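Local coordinates for ferric-siderophore receptor protein (Streptomyces coelicolor, PDB 2X4L), which probably binds a ferric siderophore outside the cell membrane and delivers it for uptake into the cell, at residues 56-61 / 164-169; 104-109 / 138-143. All coordinates share one frame; numbering follows the deposited sequence.

Contact 1 (56-61 / 164-169); sequences AALFDY and ESLGAD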
ATOM      1  N   ALA A  56      -0.358   8.206  -7.207  1.00  9.03           N
ATOM      2  CA  ALA A  56      -1.255   7.292  -7.932  1.00 10.38           C
ATOM      3  C   ALA A  56      -2.685   7.500  -7.406  1.00 11.07           C
ATOM      4  O   ALA A  56      -3.695   7.527  -8.193  1.00 11.83           O
ATOM      5  CB  ALA A  56      -0.770   5.857  -7.764  1.00  9.37           C
ATOM      6  N   ALA A  57      -2.797   7.642  -6.071  1.00 11.49           N
ATOM      7  CA  ALA A  57      -4.163   7.866  -5.472  1.00 11.18           C
ATOM      8  C   ALA A  57      -4.753   9.200  -5.915  1.00 12.34           C
ATOM      9  O   ALA A  57      -5.927   9.246  -6.366  1.00 13.17           O
ATOM     10  CB  ALA A  57      -4.077   7.837  -3.948  1.00 11.84           C
ATOM     11  N   LEU A  58      -3.940  10.241  -5.821  1.00 11.30           N
ATOM     12  CA  LEU A  58      -4.438  11.571  -6.204  1.00 12.95           C
ATOM     13  C   LEU A  58      -4.838  11.579  -7.682  1.00 14.75           C
ATOM     14  O   LEU A  58      -5.871  12.216  -8.014  1.00 15.20           O
ATOM     15  CB  LEU A  58      -3.339  12.629  -6.014  1.00 12.27           C
ATOM     16  CG  LEU A  58      -3.091  12.856  -4.541  1.00 14.31           C
ATOM     17  CD1 LEU A  58      -1.900  13.771  -4.268  1.00 14.83           C
ATOM     18  CD2 LEU A  58      -4.308  13.480  -3.861  1.00 17.64           C
ATOM     19  N   PHE A  59      -4.102  10.875  -8.558  1.00 13.83           N
ATOM     20  CA  PHE A  59      -4.456  10.785  -9.976  1.00 13.63           C
ATOM     21  C   PHE A  59      -5.905  10.270 -10.162  1.00 15.07           C
ATOM     22  O   PHE A  59      -6.645  10.777 -11.074  1.00 16.51           O
ATOM     23  CB  PHE A  59      -3.487   9.838 -10.674  1.00 15.76           C
ATOM     24  CG  PHE A  59      -3.738   9.733 -12.160  1.00 15.54           C
ATOM     25  CD1 PHE A  59      -3.162  10.661 -13.045  1.00 20.92           C
ATOM     26  CD2 PHE A  59      -4.572   8.744 -12.663  1.00 17.99           C
ATOM     27  CE1 PHE A  59      -3.432  10.577 -14.382  1.00 20.95           C
ATOM     28  CE2 PHE A  59      -4.866   8.666 -14.062  1.00 21.57           C
ATOM     29  CZ  PHE A  59      -4.252   9.605 -14.909  1.00 20.63           C
ATOM     30  N   ASP A  60      -6.306   9.261  -9.378  1.00 14.79           N
ATOM     31  CA  ASP A  60      -7.663   8.722  -9.546  1.00 14.74           C
ATOM     32  C   ASP A  60      -8.783   9.704  -9.129  1.00 17.08           C
ATOM     33  O   ASP A  60      -9.985   9.471  -9.419  1.00 18.48           O
ATOM     34  CB  ASP A  60      -7.760   7.455  -8.686  1.00 14.24           C
ATOM     35  CG  ASP A  60      -7.083   6.300  -9.312  1.00 15.33           C
ATOM     36  OD1 ASP A  60      -6.601   6.346 -10.451  1.00 13.83           O
ATOM     37  OD2 ASP A  60      -7.006   5.246  -8.646  1.00 13.88           O
ATOM     38  N   TYR A  61      -8.385  10.749  -8.397  1.00 16.09           N
ATOM     39  CA  TYR A  61      -9.310  11.865  -8.091  1.00 17.92           C
ATOM     40  C   TYR A  61      -9.047  13.070  -8.954  1.00 19.66           C
ATOM     41  O   TYR A  61      -9.540  14.115  -8.628  1.00 22.43           O
ATOM     42  CB  TYR A  61      -9.086  12.229  -6.639  1.00 18.52           C
ATOM     43  CG  TYR A  61      -9.447  11.079  -5.729  1.00 15.81           C
ATOM     44  CD1 TYR A  61     -10.703  10.451  -5.839  1.00 19.32           C
ATOM     45  CD2 TYR A  61      -8.550  10.573  -4.759  1.00 14.15           C
ATOM     46  CE1 TYR A  61     -11.073   9.375  -5.013  1.00 22.69           C
ATOM     47  CE2 TYR A  61      -8.957   9.487  -3.912  1.00 13.32           C
ATOM     48  CZ  TYR A  61     -10.240   8.910  -4.059  1.00 16.47           C
ATOM     49  OH  TYR A  61     -10.554   7.817  -3.256  1.00 16.07           O
ATOM     50  N   GLU A 164      -9.983  16.301  -2.358  1.00 20.91           N
ATOM     51  CA  GLU A 164     -11.034  17.342  -2.490  1.00 25.72           C
ATOM     52  C   GLU A 164     -10.488  18.731  -2.158  1.00 24.67           C
ATOM     53  O   GLU A 164     -10.754  19.712  -2.908  1.00 26.65           O
ATOM     54  CB  GLU A 164     -12.345  16.999  -1.749  1.00 29.84           C
ATOM     55  CG  GLU A 164     -13.517  17.938  -2.239  1.00 38.44           C
ATOM     56  CD  GLU A 164     -14.849  17.732  -1.478  1.00 47.43           C
ATOM     57  OE1 GLU A 164     -15.042  16.611  -1.040  1.00 38.93           O
ATOM     58  OE2 GLU A 164     -15.686  18.680  -1.259  1.00 56.60           O
ATOM     59  N   SER A 165      -9.648  18.829  -1.124  1.00 22.07           N
ATOM     60  CA  SER A 165      -9.076  20.156  -0.761  1.00 22.44           C
ATOM     61  C   SER A 165      -8.179  20.685  -1.871  1.00 21.89           C
ATOM     62  O   SER A 165      -8.048  21.881  -2.069  1.00 22.17           O
ATOM     63  CB  SER A 165      -8.253  20.004   0.500  1.00 20.56           C
ATOM     64  OG  SER A 165      -6.938  19.475   0.320  1.00 20.15           O
ATOM     65  N   LEU A 166      -7.553  19.773  -2.596  1.00 20.16           N
ATOM     66  CA  LEU A 166      -6.673  20.143  -3.701  1.00 21.26           C
ATOM     67  C   LEU A 166      -7.394  20.390  -5.060  1.00 24.16           C
ATOM     68  O   LEU A 166      -6.721  20.697  -6.086  1.00 25.09           O
ATOM     69  CB  LEU A 166      -5.562  19.046  -3.870  1.00 18.40           C
ATOM     70  CG  LEU A 166      -4.665  18.921  -2.648  1.00 16.45           C
ATOM     71  CD1 LEU A 166      -3.820  17.672  -2.827  1.00 16.20           C
ATOM     72  CD2 LEU A 166      -3.769  20.121  -2.567  1.00 17.71           C
ATOM     73  N   GLY A 167      -8.704  20.241  -5.100  1.00 26.55           N
ATOM     74  CA  GLY A 167      -9.411  20.569  -6.337  1.00 29.05           C
ATOM     75  C   GLY A 167     -10.113  19.436  -7.031  1.00 31.62           C
ATOM     76  O   GLY A 167     -10.669  19.627  -8.137  1.00 34.45           O
ATOM     77  N   ALA A 168     -10.157  18.269  -6.391  1.00 28.63           N
ATOM     78  CA  ALA A 168     -10.897  17.142  -6.980  1.00 30.66           C
ATOM     79  C   ALA A 168     -12.430  17.375  -6.935  1.00 36.66           C
ATOM     80  O   ALA A 168     -12.910  18.242  -6.227  1.00 39.78           O
ATOM     81  CB  ALA A 168     -10.531  15.885  -6.279  1.00 27.95           C
ATOM     82  N   ASP A 169     -13.175  16.655  -7.739  1.00 40.90           N
ATOM     83  CA  ASP A 169     -14.642  16.743  -7.572  1.00 47.40           C
ATOM     84  C   ASP A 169     -14.977  15.417  -6.888  1.00 48.78           C
ATOM     85  O   ASP A 169     -15.001  14.347  -7.529  1.00 47.75           O
ATOM     86  CB  ASP A 169     -15.382  16.891  -8.913  1.00 50.59           C
ATOM     87  CG  ASP A 169     -14.883  18.063  -9.790  1.00 55.62           C
ATOM     88  OD1 ASP A 169     -14.202  19.009  -9.284  1.00 61.53           O
ATOM     89  OD2 ASP A 169     -15.193  18.021 -11.024  1.00 60.70           O
TER
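Ala168 sets its methyl against the backbone of Tyr61: CB of Ala168 lies 3.1 Å from O of Tyr61 and 3.9 Å from CB of Tyr61. This is the tight part of the contact, and the small methyl of alanine suits a place this close to a carbonyl. With CG anti to the carbonyl carbon (chi1 -63°), the Tyr61 ring turns away from 164-169 toward Trp160 and Ala163, and its hydroxyl is hydrogen-bonded to the backbone N of Tyr304. Leu58 and Leu166 meet more loosely, CD2 of Leu58 standing 4.3 Å from CD1 of Leu166. Both are buried and both also rest on Ile115 of the strand 113-118, so leucine fits an apolar layer between helix and sheet. The solvent side carries Glu164, Gly167 and Asp169, none of which touches 56-61. Gly167 has a positive phi of 116°, at which a CB would press on the carbonyl O of Leu166, and its N bonds back to O of Glu164 over 3.0 Å. The arrangement joins the C-terminal parts of two helices beside a parallel sheet, the second closed by a Schellman motif.

Contact 2 (104-109 / 138-143); sequences EKYASL and KLAPSV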
ATOM      1  N   GLU A 104      18.307  18.386  -5.639  1.00 13.99           N
ATOM      2  CA  GLU A 104      18.466  19.451  -6.632  1.00 13.70           C
ATOM      3  C   GLU A 104      17.325  19.393  -7.646  1.00 11.79           C
ATOM      4  O   GLU A 104      16.788  20.437  -8.015  1.00 13.41           O
ATOM      5  CB  GLU A 104      19.802  19.338  -7.364  1.00 15.23           C
ATOM      6  CG  GLU A 104      21.047  19.573  -6.444  1.00 21.60           C
ATOM      7  CD  GLU A 104      22.422  19.309  -7.180  1.00 35.04           C
ATOM      8  OE1 GLU A 104      22.506  19.255  -8.449  1.00 43.44           O
ATOM      9  OE2 GLU A 104      23.453  19.166  -6.471  1.00 44.26           O
ATOM     10  N   LYS A 105      16.975  18.190  -8.107  1.00 11.77           N
ATOM     11  CA  LYS A 105      15.908  18.094  -9.093  1.00 11.78           C
ATOM     12  C   LYS A 105      14.585  18.405  -8.417  1.00 10.17           C
ATOM     13  O   LYS A 105      13.655  18.982  -9.060  1.00 12.05           O
ATOM     14  CB  LYS A 105      15.875  16.664  -9.643  1.00 12.34           C
ATOM     15  CG  LYS A 105      14.961  16.524 -10.781  1.00 16.07           C
ATOM     16  CD  LYS A 105      15.630  17.380 -11.964  1.00 28.85           C
ATOM     17  CE  LYS A 105      15.180  16.856 -13.306  1.00 36.14           C
ATOM     18  NZ  LYS A 105      14.859  15.438 -13.065  1.00 32.95           N
ATOM     19  N   TYR A 106      14.399  18.067  -7.097  1.00 10.31           N
ATOM     20  CA  TYR A 106      13.177  18.445  -6.409  1.00  9.18           C
ATOM     21  C   TYR A 106      13.027  20.005  -6.403  1.00  9.48           C
ATOM     22  O   TYR A 106      11.953  20.480  -6.665  1.00 10.69           O
ATOM     23  CB  TYR A 106      13.307  17.899  -4.999  1.00  9.46           C
ATOM     24  CG  TYR A 106      12.214  18.235  -4.030  1.00  7.52           C
ATOM     25  CD1 TYR A 106      10.876  18.087  -4.365  1.00  8.92           C
ATOM     26  CD2 TYR A 106      12.507  18.739  -2.747  1.00 10.54           C
ATOM     27  CE1 TYR A 106       9.865  18.383  -3.427  1.00  9.93           C
ATOM     28  CE2 TYR A 106      11.516  19.020  -1.835  1.00  8.83           C
ATOM     29  CZ  TYR A 106      10.179  18.802  -2.170  1.00  9.02           C
ATOM     30  OH  TYR A 106       9.118  19.093  -1.332  1.00  9.82           O
ATOM     31  N   ALA A 107      14.124  20.704  -6.042  1.00 10.44           N
ATOM     32  CA  ALA A 107      14.054  22.158  -6.052  1.00 11.82           C
ATOM     33  C   ALA A 107      13.642  22.720  -7.403  1.00 11.40           C
ATOM     34  O   ALA A 107      12.907  23.723  -7.455  1.00 11.68           O
ATOM     35  CB  ALA A 107      15.402  22.721  -5.697  1.00 11.94           C
ATOM     36  N   SER A 108      14.129  22.077  -8.481  1.00 11.36           N
ATOM     37  CA  SER A 108      13.833  22.536  -9.839  1.00 11.89           C
ATOM     38  C   SER A 108      12.326  22.503 -10.170  1.00 11.49           C
ATOM     39  O   SER A 108      11.885  23.179 -11.129  1.00 14.28           O
ATOM     40  CB  SER A 108      14.672  21.782 -10.864  1.00 12.95           C
ATOM     41  OG  SER A 108      14.019  20.597 -11.164  1.00 16.18           O
ATOM     42  N   LEU A 109      11.518  21.750  -9.399  1.00 10.43           N
ATOM     43  CA  LEU A 109      10.067  21.673  -9.627  1.00 11.57           C
ATOM     44  C   LEU A 109       9.358  22.791  -8.956  1.00 12.20           C
ATOM     45  O   LEU A 109       8.132  22.836  -9.070  1.00 12.76           O
ATOM     46  CB  LEU A 109       9.478  20.293  -9.141  1.00 11.72           C
ATOM     47  CG  LEU A 109      10.211  19.079  -9.784  1.00 10.91           C
ATOM     48  CD1 LEU A 109       9.534  17.871  -9.266  1.00 14.31           C
ATOM     49  CD2 LEU A 109      10.075  19.053 -11.316  1.00 13.67           C
ATOM     50  N   LYS A 138      13.250  21.871   3.797  1.00 11.86           N
ATOM     51  CA  LYS A 138      13.438  23.299   3.626  1.00 13.20           C
ATOM     52  C   LYS A 138      12.615  23.799   2.458  1.00 12.30           C
ATOM     53  O   LYS A 138      12.243  24.990   2.492  1.00 13.75           O
ATOM     54  CB  LYS A 138      14.884  23.715   3.421  1.00 14.75           C
ATOM     55  CG  LYS A 138      15.889  23.367   4.542  1.00 17.73           C
ATOM     56  CD  LYS A 138      15.410  23.870   5.858  1.00 15.82           C
ATOM     57  CE  LYS A 138      16.580  23.877   6.828  1.00 22.30           C
ATOM     58  NZ  LYS A 138      16.092  24.247   8.134  1.00 32.91           N
ATOM     59  N   LEU A 139      12.439  22.965   1.423  1.00 13.42           N
ATOM     60  CA  LEU A 139      11.901  23.455   0.162  1.00 12.16           C
ATOM     61  C   LEU A 139      10.405  23.480   0.023  1.00 14.46           C
ATOM     62  O   LEU A 139       9.869  24.227  -0.801  1.00 14.42           O
ATOM     63  CB  LEU A 139      12.468  22.617  -0.972  1.00 12.66           C
ATOM     64  CG  LEU A 139      13.947  22.928  -1.182  1.00 12.96           C
ATOM     65  CD1 LEU A 139      14.687  21.765  -1.814  1.00 14.29           C
ATOM     66  CD2 LEU A 139      14.094  24.225  -2.048  1.00 11.25           C
ATOM     67  N   ALA A 140       9.702  22.805   0.919  1.00 11.74           N
ATOM     68  CA  ALA A 140       8.234  22.901   0.931  1.00 12.62           C
ATOM     69  C   ALA A 140       7.664  22.212   2.139  1.00 11.69           C
ATOM     70  O   ALA A 140       8.267  21.245   2.631  1.00 11.30           O
ATOM     71  CB  ALA A 140       7.612  22.213  -0.362  1.00 13.87           C
ATOM     72  N   PRO A 141       6.463  22.601   2.614  1.00 11.56           N
ATOM     73  CA  PRO A 141       5.852  21.912   3.713  1.00 11.06           C
ATOM     74  C   PRO A 141       5.449  20.482   3.250  1.00 11.53           C
ATOM     75  O   PRO A 141       5.283  20.193   2.037  1.00 10.93           O
ATOM     76  CB  PRO A 141       4.550  22.743   4.027  1.00 13.66           C
ATOM     77  CG  PRO A 141       4.308  23.366   2.744  1.00 14.67           C
ATOM     78  CD  PRO A 141       5.577  23.642   2.066  1.00 12.05           C
ATOM     79  N   SER A 142       5.214  19.641   4.242  1.00 12.07           N
ATOM     80  CA  SER A 142       4.781  18.286   3.986  1.00 12.02           C
ATOM     81  C   SER A 142       3.468  17.922   4.634  1.00 12.00           C
ATOM     82  O   SER A 142       3.072  18.510   5.707  1.00 11.73           O
ATOM     83  CB  SER A 142       5.855  17.265   4.460  1.00 12.87           C
ATOM     84  OG  SER A 142       6.133  17.484   5.853  1.00 14.20           O
ATOM     85  N   VAL A 143       2.853  16.902   4.052  1.00 10.70           N
ATOM     86  CA  VAL A 143       1.585  16.348   4.533  1.00 10.78           C
ATOM     87  C   VAL A 143       1.790  14.821   4.572  1.00 10.88           C
ATOM     88  O   VAL A 143       2.246  14.220   3.561  1.00 12.57           O
ATOM     89  CB  VAL A 143       0.427  16.691   3.517  1.00 12.22           C
ATOM     90  CG1 VAL A 143      -0.778  15.818   3.821  1.00 15.71           C
ATOM     91  CG2 VAL A 143       0.031  18.165   3.573  1.00 13.40           C
TER
HETATM   92  O   HOH W   1       9.627  19.201   1.396  1.00  6.22           O
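Leu139 of the 138-143 segment lies obliquely against the ring of Tyr106 on the helix 103-108, and these two side chains supply most of the buried surface. They slide past one another in opposite directions, so that CB of Leu139 comes to 3.8 Å from CE2 of Tyr106, while CD1 of Leu139 reaches back to 3.8 Å from CD2 of the same ring. CG of Tyr106 is anti to its own N (chi1 176°), which carries the ring out from its helix and across to 138-143. Leucine suits its place because its branched end touches two neighbours at once: besides the ring, CD1 of Leu139 lies 4.1 Å from CB of Ala107, a residue small enough to let the leucine settle beside the helix.

Farther along, OH of Tyr106 lies 3.6 Å from CB of Ala140, whose short side chain leaves room for the phenol. The hydroxyl donates to a water 2.8 Å from OH of Tyr106, and that water donates in turn to the carbonyl of Ala140, standing 2.7 Å from O of Ala140. Beyond the contact, the ring also packs on Leu94, Leu114 and Val49 of the neighbouring strands. A leucine in place of Tyr106 would probably leave the water without its phenol donor and open a gap beside CB of Ala140. Tyrosine thus serves two chemistries: its carbons join an apolar cluster, while its hydroxyl gives a buried side chain a polar outlet. The direct contact is apolar and the polar link runs through solvent, which implies that the chain just before the strand 142-146 is joined to the helix by close packing and a single bridging water.

Contacts 1 and 2 belong to the same part of the chain, built round the parallel sheet of strands 92-95, 67-69, 48-51, 113-118 and 142-146. Their centres lie 20 Å apart, and their nearest atoms are about 7 Å apart without touching. The strand 113-118 relates them: Ile115 packs on the leucines of contact 1, whereas Leu114 packs on Tyr106 of contact 2. Along the chain, contact 2 is nested within the loop that contact 1 closes, and the strand 142-146 leads on to the helix 153-165. Their centres lie about 17 Å and 24 Å, respectively, from the centre of the chain, and both appear to be structural packing within the fold, with no siderophore-binding residue identified in either.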